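Local coordinates for protein bifunctional enzyme cysn/cysc (Mycobacterium tuberculosis, PDB 4BZP) that phosphorylates adenosine 5'-phosphosulfate at its 3'-hydroxyl with ATP, as the APS kinase part of a bifunctional sulfate-activating enzyme, at residues V21-E26 / A36-G41; N43-L48 / L52-A57; L94-H99 / I104-V109; D117-D122 / K129-E134. All blocks are in the same frame, centred on the assembly; numbering follows the deposited sequence. Where two conformers were deposited one is given.

Contact 1 of 4, residues V21-E26 / A36-G41; sequences VAMLVE and AYVLDG
Val38 and Glu26 meet at about a right angle, the valine's CG2 branch resting against the acid end of the glutamate. Glu26 points from its helix toward the strand with CG anti to the backbone N (chi1 -175°) and runs on extended, which lays its chain across the start of strand 36-38. Its CG passes over the methyl of Ala36, with Glu26 CG 4.1 Å from Ala36 CB, and its carboxylate ends over the backbone between Tyr37 and Val38. There OE2 accepts a hydrogen bond from the strand, Val38 N to Glu26 OE2 being 3.2 Å. The bond is bent, 140° at the hydrogen, and the N-H arrives from above the carboxylate plane. Glu26 OE1 lies 3.6 Å from Val38 CG2.

That same methyl is also the meeting point for the preceding turn of the helix. In the conformer described, one of two, Met23 bends at chi2 and chi3 and brings its SD 3.8 Å from Val38 CG2, while the Ala22 carbonyl oxygen approaches to 3.7 Å from Val38 CG2.

The helical segment 21-26, part of helix 18-31, which begins within the P-loop, thus runs nearly antiparallel to the edge strand 36-38, their axes at 158°. Strand 79-82 is the next in the parallel sheet, its Leu81 touching Ala22, Val25 and Glu26; helix 161-173 packs on Val21, Leu24 and Val25.

Contact 2 of 4, residues N43-L48 / L52-A57; sequences NLRHGL and LGFSMA
Arg45 grips the carbonyl oxygen of Gly53 with both terminal nitrogens, end-on: Arg45 NH1 lies 2.8 Å and Arg45 NH2 3.0 Å from Gly53 O. Neither bond is straight (139° and 133° at the hydrogens), as expected when two N-H groups converge on one atom, and both arrive from the same face of the carbonyl plane. A water extends the network, accepting from Arg45 NH1 at 3.1 Å and lying within hydrogen-bonding distance of Leu52 O, to which it probably donates.

Packing takes over at the face of the guanidinium. The ring of Phe54 lies flat against it, with planes 19° apart and centres 3.8 Å apart, a stacked cation-pi pair. The overlap is offset: Phe54 CE1 sits over the middle of the guanidinium, whereas Arg45 CZ falls toward the rim of the ring. An arginine chain extended from CG to NE carries the charge this far from the turn Leu44-Gly47, and Arg45 CD also passes 3.7 Å from Phe54 CZ. Beside NH1, the CB of Leu52 completes the contact.

One cation therefore serves two chemistries at once, its edge bonding the main-chain oxygen of Gly53 and its face meeting an aromatic ring. With the guanidinium held both ways, its rotation is restricted, and the loop leading into helix 56-75 is tied to the turn Leu44-Gly47 at the protein surface.

Contact 3 of 4, residues L94-H99 / I104-V109; sequences LARKVH and IDFFEV
Arg96 crosses Phe106 obliquely, and most of its side-chain atoms touch the ring. Arg96 CA stands over the ring face, 3.7 Å from the Phe106 centroid and almost on the ring normal, a CH-pi contact. Arg96 CB is 3.6 Å from Phe106 CE1, and CG moves on to CD1. A bend at chi3 (-71°) then turns the chain; NE passes Phe106 CD1, and the guanidinium comes round so that its face lies over the same atom, with Arg96 CZ 3.6 Å from Phe106 CD1; the two planes are 70° apart, and this is no stack. At the tip, NH1 donates to a water that in turn donates to Phe106 O, while NH2 passes Glu108 CB and forms a salt bridge with Asp152.

His99 approaches Phe106 from the next helical turn. Its ring meets the phenyl obliquely, planes at 54°, with Phe106 CD2 over one face and 3.5 Å from His99 ND1. That nitrogen donates to Ala95 O at 2.9 Å, and NE2 reaches Thr7, which fixes the imidazole's rotation. A nearly straight bond, Ile104 N to His99 O at 2.9 Å, joins the backbones where the chain turns from helix 89-101 into strand 106-111.

Apolar surface at the helix-sheet interface is thus combined with fully engaged imidazole nitrogens and with an arginine whose charge is offset by Asp152.

Contact 4 of 4, residues D117-D122 / K129-E134; sequences DCERRD and KARAGE. With ADP (adenosine-5'-diphosphate), chain C; EDO (1,2-ethanediol), chain E.
Glu119 and Arg131 reach each other by different routes. The glutamate leaves helix 115-121 with CG anti to the backbone N (chi1 -176°) and stays extended beyond it; the arginine is bent at chi2 (-54°) and then straightens, presenting the NE side of its guanidinium. The outcome is a side-on, two-pronged salt bridge: Arg131 NH2 lies 2.8 Å from Glu119 OE1, and Arg131 NE is likewise 2.8 Å from Glu119 OE2. Both bonds are almost straight, each oxygen uses its syn lone pair, and the carboxylate and guanidinium are nearly coplanar, 12° apart. Arg131 CG comes alongside as well, 3.4 Å from Glu119 OE2.

The backbones themselves stay well apart, and between the two segments the salt bridge makes the contact, with Tyr127 of helix 126-131 packing on Glu119. Just past the first helix, Asp122 OD1 accepts from Tyr127 N and OD2 from Ala128 N.

Two residues after Glu119, Arg121 turns to the nucleotide. Its extended chain runs beside the ribose, Arg121 CD being 3.2 Å from ADP O4', and one guanidinium face covers the adenine near C8, with Arg121 NH1 3.4 Å from ADP C8. Hydrogen bonding of NH1 to Gly15 O links this group to the P-loop. Helix 126-131 ends in a Schellman motif at Gly133. Arg121 thus lines the ADP pocket of a P-loop kinase fold, its guanidinium laid over the adenine.

Overall arrangement
The four contacts follow one another along the chain, each closing before the next opens, within one P-loop kinase fold. Contacts 1 and 3, centres 16 Å apart, both pack a helix on the parallel five-stranded sheet: contact 1 at the edge strand 36-38, contact 3 at strand 106-111 beyond the central strand 6-11. Contact 2 continues directly from contact 1, touching it through Leu39 and Leu44, and both reach the second subunit, so this side of the fold takes part in the dimer. Contact 4 lies on the opposite side of the chain's centre from contact 3, about 30 Å between centres, and holds Arg121 of the ADP pocket on helix 115-121, which follows strand 106-111.

Contact 1 of 4, residues V21-E26 / A36-G41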
# COMPACT_ATOMS: atom_id res chain seq x y z
N VAL A 21 5.28 -21.37 3.17
CA VAL A 21 5.62 -20.97 4.51
C VAL A 21 4.89 -19.72 4.93
O VAL A 21 4.33 -19.62 6.01
CB VAL A 21 7.14 -20.85 4.71
CG1 VAL A 21 7.46 -20.35 6.11
CG2 VAL A 21 7.83 -22.20 4.47
N ALA A 22 4.86 -18.71 4.08
CA ALA A 22 4.21 -17.45 4.40
C ALA A 22 2.75 -17.67 4.75
O ALA A 22 2.27 -17.11 5.72
CB ALA A 22 4.35 -16.47 3.20
N MET A 23 2.05 -18.45 3.93
CA MET A 23 0.62 -18.69 4.13
C MET A 23 0.36 -19.41 5.44
O MET A 23 -0.61 -19.12 6.10
CB MET A 23 0.01 -19.45 2.95
CG MET A 23 0.06 -18.67 1.64
SD MET A 23 -1.07 -17.27 1.66
CE MET A 23 -2.71 -17.96 1.57
N LEU A 24 1.22 -20.38 5.79
CA LEU A 24 1.01 -21.13 7.02
C LEU A 24 1.35 -20.28 8.23
O LEU A 24 0.66 -20.32 9.24
CB LEU A 24 1.79 -22.43 7.02
CG LEU A 24 1.54 -23.29 8.28
CD1 LEU A 24 0.07 -23.55 8.56
CD2 LEU A 24 2.24 -24.61 8.10
N VAL A 25 2.38 -19.46 8.16
CA VAL A 25 2.64 -18.51 9.23
C VAL A 25 1.46 -17.57 9.40
O VAL A 25 1.03 -17.32 10.53
CB VAL A 25 3.94 -17.70 8.98
CG1 VAL A 25 4.10 -16.57 9.98
CG2 VAL A 25 5.17 -18.57 9.00
N GLU A 26 0.91 -17.08 8.31
CA GLU A 26 -0.26 -16.20 8.42
C GLU A 26 -1.37 -16.91 9.16
O GLU A 26 -1.96 -16.30 10.06
CB GLU A 26 -0.70 -15.79 7.02
CG GLU A 26 -1.86 -14.77 7.02
CD GLU A 26 -2.49 -14.51 5.66
OE1 GLU A 26 -2.71 -15.46 4.86
OE2 GLU A 26 -2.63 -13.32 5.30
N ALA A 36 -1.75 -10.75 10.71
CA ALA A 36 -0.71 -11.06 9.72
C ALA A 36 -1.30 -10.92 8.36
O ALA A 36 -2.53 -11.06 8.18
CB ALA A 36 -0.18 -12.47 9.97
N TYR A 37 -0.44 -10.65 7.38
CA TYR A 37 -0.89 -10.42 6.03
C TYR A 37 0.18 -10.84 5.06
O TYR A 37 1.32 -10.39 5.18
CB TYR A 37 -1.14 -8.93 5.84
CG TYR A 37 -1.75 -8.59 4.51
CD1 TYR A 37 -3.12 -8.71 4.31
CD2 TYR A 37 -0.96 -8.18 3.46
CE1 TYR A 37 -3.68 -8.38 3.08
CE2 TYR A 37 -1.50 -7.89 2.24
CZ TYR A 37 -2.85 -7.96 2.08
OH TYR A 37 -3.39 -7.65 0.87
N VAL A 38 -0.21 -11.64 4.09
CA VAL A 38 0.69 -12.09 3.03
C VAL A 38 0.58 -11.13 1.89
O VAL A 38 -0.50 -11.01 1.27
CB VAL A 38 0.41 -13.54 2.57
CG1 VAL A 38 1.32 -13.90 1.40
CG2 VAL A 38 0.58 -14.50 3.72
N LEU A 39 1.65 -10.40 1.63
CA LEU A 39 1.74 -9.41 0.59
C LEU A 39 2.48 -10.00 -0.59
O LEU A 39 3.72 -10.14 -0.57
CB LEU A 39 2.44 -8.17 1.16
CG LEU A 39 2.61 -7.03 0.15
CD1 LEU A 39 1.28 -6.43 -0.20
CD2 LEU A 39 3.55 -5.98 0.71
N ASP A 40 1.70 -10.37 -1.59
CA ASP A 40 2.26 -11.10 -2.74
C ASP A 40 2.17 -10.17 -3.96
O ASP A 40 1.09 -9.69 -4.32
CB ASP A 40 1.53 -12.43 -2.95
CG ASP A 40 2.24 -13.37 -3.95
OD1 ASP A 40 2.75 -12.92 -4.98
OD2 ASP A 40 2.30 -14.60 -3.69
N GLY A 41 3.33 -9.93 -4.53
CA GLY A 41 3.46 -9.11 -5.74
C GLY A 41 2.58 -9.58 -6.90
O GLY A 41 2.10 -8.76 -7.69

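Contact 2 of 4, residues N43-L48 / L52-A57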
# COMPACT_ATOMS: atom_id res chain seq x y z
N ASN A 43 -0.41 -10.69 -6.78
CA ASN A 43 -1.69 -10.06 -6.47
C ASN A 43 -1.67 -8.54 -6.80
O ASN A 43 -2.57 -8.01 -7.43
CB ASN A 43 -2.06 -10.31 -4.98
CG ASN A 43 -2.31 -11.80 -4.65
OD1 ASN A 43 -2.81 -12.54 -5.48
ND2 ASN A 43 -1.98 -12.22 -3.42
N LEU A 44 -0.60 -7.88 -6.45
CA LEU A 44 -0.49 -6.41 -6.63
C LEU A 44 -0.34 -6.00 -8.09
O LEU A 44 -0.72 -4.93 -8.50
CB LEU A 44 0.74 -5.89 -5.92
CG LEU A 44 0.92 -5.73 -4.41
CD1 LEU A 44 2.19 -4.95 -4.13
CD2 LEU A 44 -0.26 -5.01 -3.80
N ARG A 45 0.25 -6.87 -8.89
CA ARG A 45 0.41 -6.53 -10.31
C ARG A 45 -0.91 -6.33 -11.06
O ARG A 45 -0.91 -5.74 -12.13
CB ARG A 45 1.30 -7.57 -11.01
CG ARG A 45 2.77 -7.29 -10.79
CD ARG A 45 3.61 -8.35 -11.48
NE ARG A 45 5.04 -8.06 -11.50
CZ ARG A 45 5.64 -7.25 -12.37
NH1 ARG A 45 4.92 -6.57 -13.29
NH2 ARG A 45 6.97 -7.13 -12.35
N HIS A 46 -2.01 -6.81 -10.51
CA HIS A 46 -3.31 -6.64 -11.17
C HIS A 46 -3.94 -5.24 -10.88
O HIS A 46 -4.84 -4.79 -11.57
CB HIS A 46 -4.28 -7.73 -10.67
CG HIS A 46 -3.74 -9.12 -10.81
ND1 HIS A 46 -3.28 -9.62 -12.01
CD2 HIS A 46 -3.59 -10.12 -9.90
CE1 HIS A 46 -2.86 -10.87 -11.83
NE2 HIS A 46 -3.05 -11.19 -10.56
N GLY A 47 -3.43 -4.59 -9.84
CA GLY A 47 -4.02 -3.33 -9.32
C GLY A 47 -2.95 -2.26 -9.19
O GLY A 47 -2.60 -1.60 -10.15
N LEU A 48 -2.36 -2.16 -8.01
CA LEU A 48 -1.34 -1.15 -7.73
C LEU A 48 -0.26 -1.11 -8.78
O LEU A 48 0.12 -0.04 -9.23
CB LEU A 48 -0.72 -1.39 -6.36
CG LEU A 48 0.40 -0.44 -5.97
CD1 LEU A 48 -0.05 1.01 -5.94
CD2 LEU A 48 1.03 -0.86 -4.65
N LEU A 52 3.26 -1.88 -14.44
CA LEU A 52 4.58 -2.51 -14.64
C LEU A 52 4.49 -3.73 -15.53
O LEU A 52 3.55 -4.52 -15.47
CB LEU A 52 5.13 -2.96 -13.29
CG LEU A 52 5.40 -1.82 -12.30
CD1 LEU A 52 5.96 -2.41 -10.98
CD2 LEU A 52 6.36 -0.86 -12.89
N GLY A 53 5.56 -3.92 -16.29
CA GLY A 53 5.76 -5.19 -17.00
C GLY A 53 6.85 -6.00 -16.32
O GLY A 53 7.02 -5.95 -15.09
N PHE A 54 7.61 -6.76 -17.12
CA PHE A 54 8.59 -7.69 -16.61
C PHE A 54 10.02 -7.45 -17.09
O PHE A 54 10.90 -8.34 -16.98
CB PHE A 54 8.14 -9.11 -16.88
CG PHE A 54 6.95 -9.49 -16.05
CD1 PHE A 54 7.11 -9.98 -14.75
CD2 PHE A 54 5.67 -9.28 -16.53
CE1 PHE A 54 5.99 -10.29 -13.99
CE2 PHE A 54 4.56 -9.58 -15.76
CZ PHE A 54 4.73 -10.09 -14.50
N SER A 55 10.32 -6.23 -17.53
CA SER A 55 11.68 -5.85 -17.77
C SER A 55 12.47 -5.95 -16.45
O SER A 55 11.84 -5.99 -15.37
CB SER A 55 11.77 -4.41 -18.28
OG SER A 55 11.47 -3.45 -17.25
N MET A 56 13.78 -5.94 -16.48
CA MET A 56 14.55 -5.98 -15.26
C MET A 56 14.25 -4.80 -14.35
O MET A 56 14.15 -4.94 -13.11
CB MET A 56 16.06 -6.06 -15.55
CG MET A 56 16.51 -7.44 -15.99
SD MET A 56 16.07 -8.82 -14.89
CE MET A 56 14.82 -9.47 -15.91
N ALA A 57 14.13 -3.62 -14.94
CA ALA A 57 13.79 -2.41 -14.19
C ALA A 57 12.43 -2.50 -13.56
O ALA A 57 12.27 -2.12 -12.36
CB ALA A 57 13.86 -1.21 -15.12
O HOH W 1 2.01 -5.72 -13.68

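Contact 3 of 4, residues L94-H99 / I104-V109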
# COMPACT_ATOMS: atom_id res chain seq x y z
N LEU A 94 17.96 -2.94 -0.46
CA LEU A 94 17.10 -1.75 -0.59
C LEU A 94 15.86 -1.92 0.25
O LEU A 94 15.40 -0.98 0.90
CB LEU A 94 16.74 -1.49 -2.07
CG LEU A 94 17.88 -0.96 -2.95
CD1 LEU A 94 17.56 -1.11 -4.43
CD2 LEU A 94 18.23 0.47 -2.52
N ALA A 95 15.22 -3.09 0.16
CA ALA A 95 14.00 -3.34 0.90
C ALA A 95 14.26 -3.26 2.43
O ALA A 95 13.44 -2.67 3.15
CB ALA A 95 13.43 -4.69 0.56
N ARG A 96 15.38 -3.76 2.89
CA ARG A 96 15.73 -3.67 4.30
C ARG A 96 15.86 -2.18 4.68
O ARG A 96 15.34 -1.77 5.71
CB ARG A 96 16.98 -4.42 4.59
CG ARG A 96 17.37 -4.27 6.04
CD ARG A 96 18.66 -4.99 6.34
NE ARG A 96 18.53 -6.46 6.32
CZ ARG A 96 18.17 -7.20 7.35
NH1 ARG A 96 17.72 -6.68 8.49
NH2 ARG A 96 18.13 -8.53 7.21
N LYS A 97 16.53 -1.41 3.84
CA LYS A 97 16.79 0.01 4.17
C LYS A 97 15.46 0.77 4.23
O LYS A 97 15.27 1.63 5.10
CB LYS A 97 17.72 0.62 3.13
CG LYS A 97 17.90 2.11 3.35
CD LYS A 97 18.95 2.61 2.40
CE LYS A 97 18.97 4.14 2.42
NZ LYS A 97 19.24 4.58 3.79
N VAL A 98 14.50 0.51 3.37
CA VAL A 98 13.20 1.13 3.46
C VAL A 98 12.62 0.88 4.86
O VAL A 98 12.00 1.77 5.47
CB VAL A 98 12.26 0.65 2.32
CG1 VAL A 98 10.82 1.03 2.58
CG2 VAL A 98 12.70 1.24 0.98
N HIS A 99 12.70 -0.35 5.32
CA HIS A 99 12.16 -0.69 6.64
C HIS A 99 12.95 -0.02 7.75
O HIS A 99 12.32 0.60 8.64
CB HIS A 99 12.15 -2.20 6.81
CG HIS A 99 11.03 -2.86 6.09
ND1 HIS A 99 11.01 -2.98 4.71
CD2 HIS A 99 9.86 -3.35 6.52
CE1 HIS A 99 9.87 -3.56 4.35
NE2 HIS A 99 9.15 -3.77 5.43
N ILE A 104 10.95 0.02 11.18
CA ILE A 104 10.21 -1.23 11.20
C ILE A 104 11.16 -2.42 11.16
O ILE A 104 12.02 -2.46 10.26
CB ILE A 104 9.24 -1.35 9.99
CG1 ILE A 104 8.22 -0.21 10.05
CG2 ILE A 104 8.50 -2.68 9.96
CD1 ILE A 104 7.32 -0.18 11.26
N ASP A 105 11.00 -3.39 12.05
CA ASP A 105 11.79 -4.62 12.05
C ASP A 105 11.61 -5.38 10.73
O ASP A 105 10.51 -5.48 10.19
CB ASP A 105 11.34 -5.55 13.16
CG ASP A 105 11.81 -5.12 14.54
OD1 ASP A 105 12.55 -4.15 14.72
OD2 ASP A 105 11.40 -5.86 15.46
N PHE A 106 12.71 -5.92 10.22
CA PHE A 106 12.77 -6.59 8.94
C PHE A 106 13.61 -7.83 9.08
O PHE A 106 14.73 -7.77 9.64
CB PHE A 106 13.40 -5.63 7.91
CG PHE A 106 13.60 -6.18 6.51
CD1 PHE A 106 14.74 -6.90 6.16
CD2 PHE A 106 12.66 -5.93 5.53
CE1 PHE A 106 14.90 -7.39 4.90
CE2 PHE A 106 12.86 -6.37 4.23
CZ PHE A 106 13.98 -7.09 3.91
N PHE A 107 13.11 -8.94 8.56
CA PHE A 107 13.83 -10.21 8.60
C PHE A 107 13.94 -10.76 7.20
O PHE A 107 12.94 -10.92 6.52
CB PHE A 107 13.10 -11.19 9.50
CG PHE A 107 12.86 -10.70 10.88
CD1 PHE A 107 13.80 -10.89 11.84
CD2 PHE A 107 11.68 -10.04 11.18
CE1 PHE A 107 13.57 -10.43 13.14
CE2 PHE A 107 11.45 -9.57 12.47
CZ PHE A 107 12.40 -9.77 13.43
N GLU A 108 15.15 -11.08 6.78
CA GLU A 108 15.46 -11.72 5.50
C GLU A 108 15.45 -13.22 5.75
O GLU A 108 16.33 -13.73 6.48
CB GLU A 108 16.81 -11.25 4.87
CG GLU A 108 17.09 -11.90 3.49
CD GLU A 108 18.50 -11.79 2.95
OE1 GLU A 108 19.38 -12.18 3.68
OE2 GLU A 108 18.75 -11.35 1.80
N VAL A 109 14.52 -13.93 5.16
CA VAL A 109 14.37 -15.37 5.33
C VAL A 109 14.65 -16.05 4.02
O VAL A 109 13.97 -15.82 3.00
CB VAL A 109 13.00 -15.72 5.85
CG1 VAL A 109 12.86 -17.24 5.92
CG2 VAL A 109 12.76 -15.08 7.22
O HOH W 2 17.37 -8.26 10.79
O HOH W 3 20.09 -9.56 5.29

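Contact 4 of 4, residues D117-D122 / K129-E134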
# COMPACT_ATOMS: atom_id res chain seq x y z
N ASP A 117 15.56 -29.66 -6.56
CA ASP A 117 14.40 -29.95 -5.74
C ASP A 117 13.26 -29.02 -6.15
O ASP A 117 12.09 -29.42 -6.21
CB ASP A 117 14.66 -29.75 -4.24
CG ASP A 117 15.61 -30.71 -3.60
OD1 ASP A 117 15.99 -31.69 -4.22
OD2 ASP A 117 15.91 -30.44 -2.36
N CYS A 118 13.54 -27.74 -6.38
CA CYS A 118 12.48 -26.81 -6.81
C CYS A 118 11.84 -27.22 -8.12
O CYS A 118 10.61 -27.12 -8.29
CB CYS A 118 13.06 -25.40 -6.99
SG CYS A 118 13.62 -24.57 -5.45
N GLU A 119 12.69 -27.63 -9.04
CA GLU A 119 12.22 -28.08 -10.34
C GLU A 119 11.40 -29.37 -10.23
O GLU A 119 10.41 -29.51 -10.98
CB GLU A 119 13.37 -28.22 -11.33
CG GLU A 119 12.87 -28.61 -12.72
CD GLU A 119 13.85 -28.26 -13.81
OE1 GLU A 119 15.03 -28.05 -13.53
OE2 GLU A 119 13.39 -28.16 -14.98
N ARG A 120 11.78 -30.29 -9.36
CA ARG A 120 10.91 -31.45 -9.16
C ARG A 120 9.57 -31.12 -8.53
O ARG A 120 8.53 -31.68 -8.94
CB ARG A 120 11.58 -32.52 -8.33
CG ARG A 120 10.70 -33.75 -8.13
CD ARG A 120 10.31 -34.46 -9.44
NE ARG A 120 9.31 -35.54 -9.31
CZ ARG A 120 7.99 -35.38 -9.39
NH1 ARG A 120 7.41 -34.19 -9.55
NH2 ARG A 120 7.21 -36.44 -9.24
N ARG A 121 9.53 -30.10 -7.68
CA ARG A 121 8.28 -29.62 -7.13
C ARG A 121 7.40 -28.99 -8.26
O ARG A 121 6.23 -29.38 -8.49
CB ARG A 121 8.57 -28.61 -6.00
CG ARG A 121 9.13 -29.23 -4.73
CD ARG A 121 9.76 -28.12 -3.90
NE ARG A 121 10.17 -28.63 -2.61
CZ ARG A 121 10.59 -27.85 -1.63
NH1 ARG A 121 10.52 -26.54 -1.75
NH2 ARG A 121 10.98 -28.37 -0.47
N ASP A 122 7.95 -27.95 -8.89
CA ASP A 122 7.28 -27.25 -10.01
C ASP A 122 5.74 -27.16 -9.88
O ASP A 122 5.02 -27.57 -10.79
CB ASP A 122 7.69 -27.85 -11.35
CG ASP A 122 7.38 -26.92 -12.52
OD1 ASP A 122 7.28 -25.73 -12.32
OD2 ASP A 122 7.22 -27.45 -13.64
N LYS A 129 7.44 -24.67 -18.35
CA LYS A 129 7.39 -23.61 -19.37
C LYS A 129 8.81 -23.10 -19.66
O LYS A 129 9.18 -22.87 -20.87
CB LYS A 129 6.53 -22.46 -18.94
CG LYS A 129 5.08 -22.63 -19.18
CD LYS A 129 4.37 -21.29 -19.09
CE LYS A 129 2.88 -21.39 -19.22
NZ LYS A 129 2.39 -20.07 -19.70
N ALA A 130 9.63 -22.87 -18.66
CA ALA A 130 10.98 -22.33 -18.88
C ALA A 130 11.79 -23.29 -19.72
O ALA A 130 12.52 -22.86 -20.65
CB ALA A 130 11.67 -22.08 -17.54
N ARG A 131 11.70 -24.57 -19.44
CA ARG A 131 12.49 -25.55 -20.17
C ARG A 131 12.00 -25.69 -21.60
O ARG A 131 12.85 -26.07 -22.45
CB ARG A 131 12.42 -26.92 -19.53
CG ARG A 131 13.03 -27.02 -18.18
CD ARG A 131 14.46 -26.56 -18.09
NE ARG A 131 15.09 -26.79 -16.81
CZ ARG A 131 16.34 -26.48 -16.50
NH1 ARG A 131 17.10 -25.87 -17.42
NH2 ARG A 131 16.81 -26.71 -15.27
N ALA A 132 10.76 -25.36 -21.90
CA ALA A 132 10.21 -25.40 -23.23
C ALA A 132 10.50 -24.08 -23.97
O ALA A 132 10.06 -23.95 -25.10
CB ALA A 132 8.76 -25.63 -23.18
N GLY A 133 11.16 -23.12 -23.32
CA GLY A 133 11.45 -21.81 -23.92
C GLY A 133 10.31 -20.83 -23.92
O GLY A 133 10.33 -19.79 -24.58
N GLU A 134 9.26 -21.12 -23.14
CA GLU A 134 8.09 -20.27 -23.09
C GLU A 134 8.20 -19.16 -22.07
O GLU A 134 7.39 -18.21 -22.07
CB GLU A 134 6.83 -21.11 -22.82
CG GLU A 134 6.46 -21.99 -23.99
CD GLU A 134 5.33 -22.92 -23.67
OE1 GLU A 134 4.54 -22.64 -22.74
OE2 GLU A 134 5.31 -24.00 -24.35
PB ADP C . 7.53 -20.50 -3.84
O1B ADP C . 7.53 -20.38 -5.40
O2B ADP C . 8.87 -20.20 -3.24
O3B ADP C . 6.37 -19.78 -3.23
PA ADP C . 6.05 -22.88 -3.03
O1A ADP C . 4.98 -22.79 -4.03
O2A ADP C . 5.72 -22.44 -1.63
O3A ADP C . 7.30 -22.07 -3.56
O5' ADP C . 6.70 -24.35 -2.90
C5' ADP C . 6.72 -25.21 -4.02
C4' ADP C . 5.99 -26.49 -3.58
O4' ADP C . 6.91 -27.28 -2.84
C3' ADP C . 4.71 -26.37 -2.75
O3' ADP C . 3.61 -26.74 -3.55
C2' ADP C . 4.85 -27.43 -1.73
O2' ADP C . 3.92 -28.50 -2.08
C1' ADP C . 6.25 -27.96 -1.80
N9 ADP C . 7.00 -27.65 -0.57
C8 ADP C . 7.44 -26.41 -0.23
N7 ADP C . 8.11 -26.40 0.93
C5 ADP C . 8.11 -27.71 1.33
C6 ADP C . 8.63 -28.36 2.51
N6 ADP C . 9.32 -27.70 3.46
N1 ADP C . 8.40 -29.70 2.56
C2 ADP C . 7.73 -30.35 1.62
N3 ADP C . 7.17 -29.81 0.50
C4 ADP C . 7.33 -28.48 0.39
C1 EDO E . 5.22 -26.89 -20.59
O1 EDO E . 4.39 -28.03 -20.83
C2 EDO E . 4.91 -25.91 -21.69
O2 EDO E . 4.97 -26.60 -22.92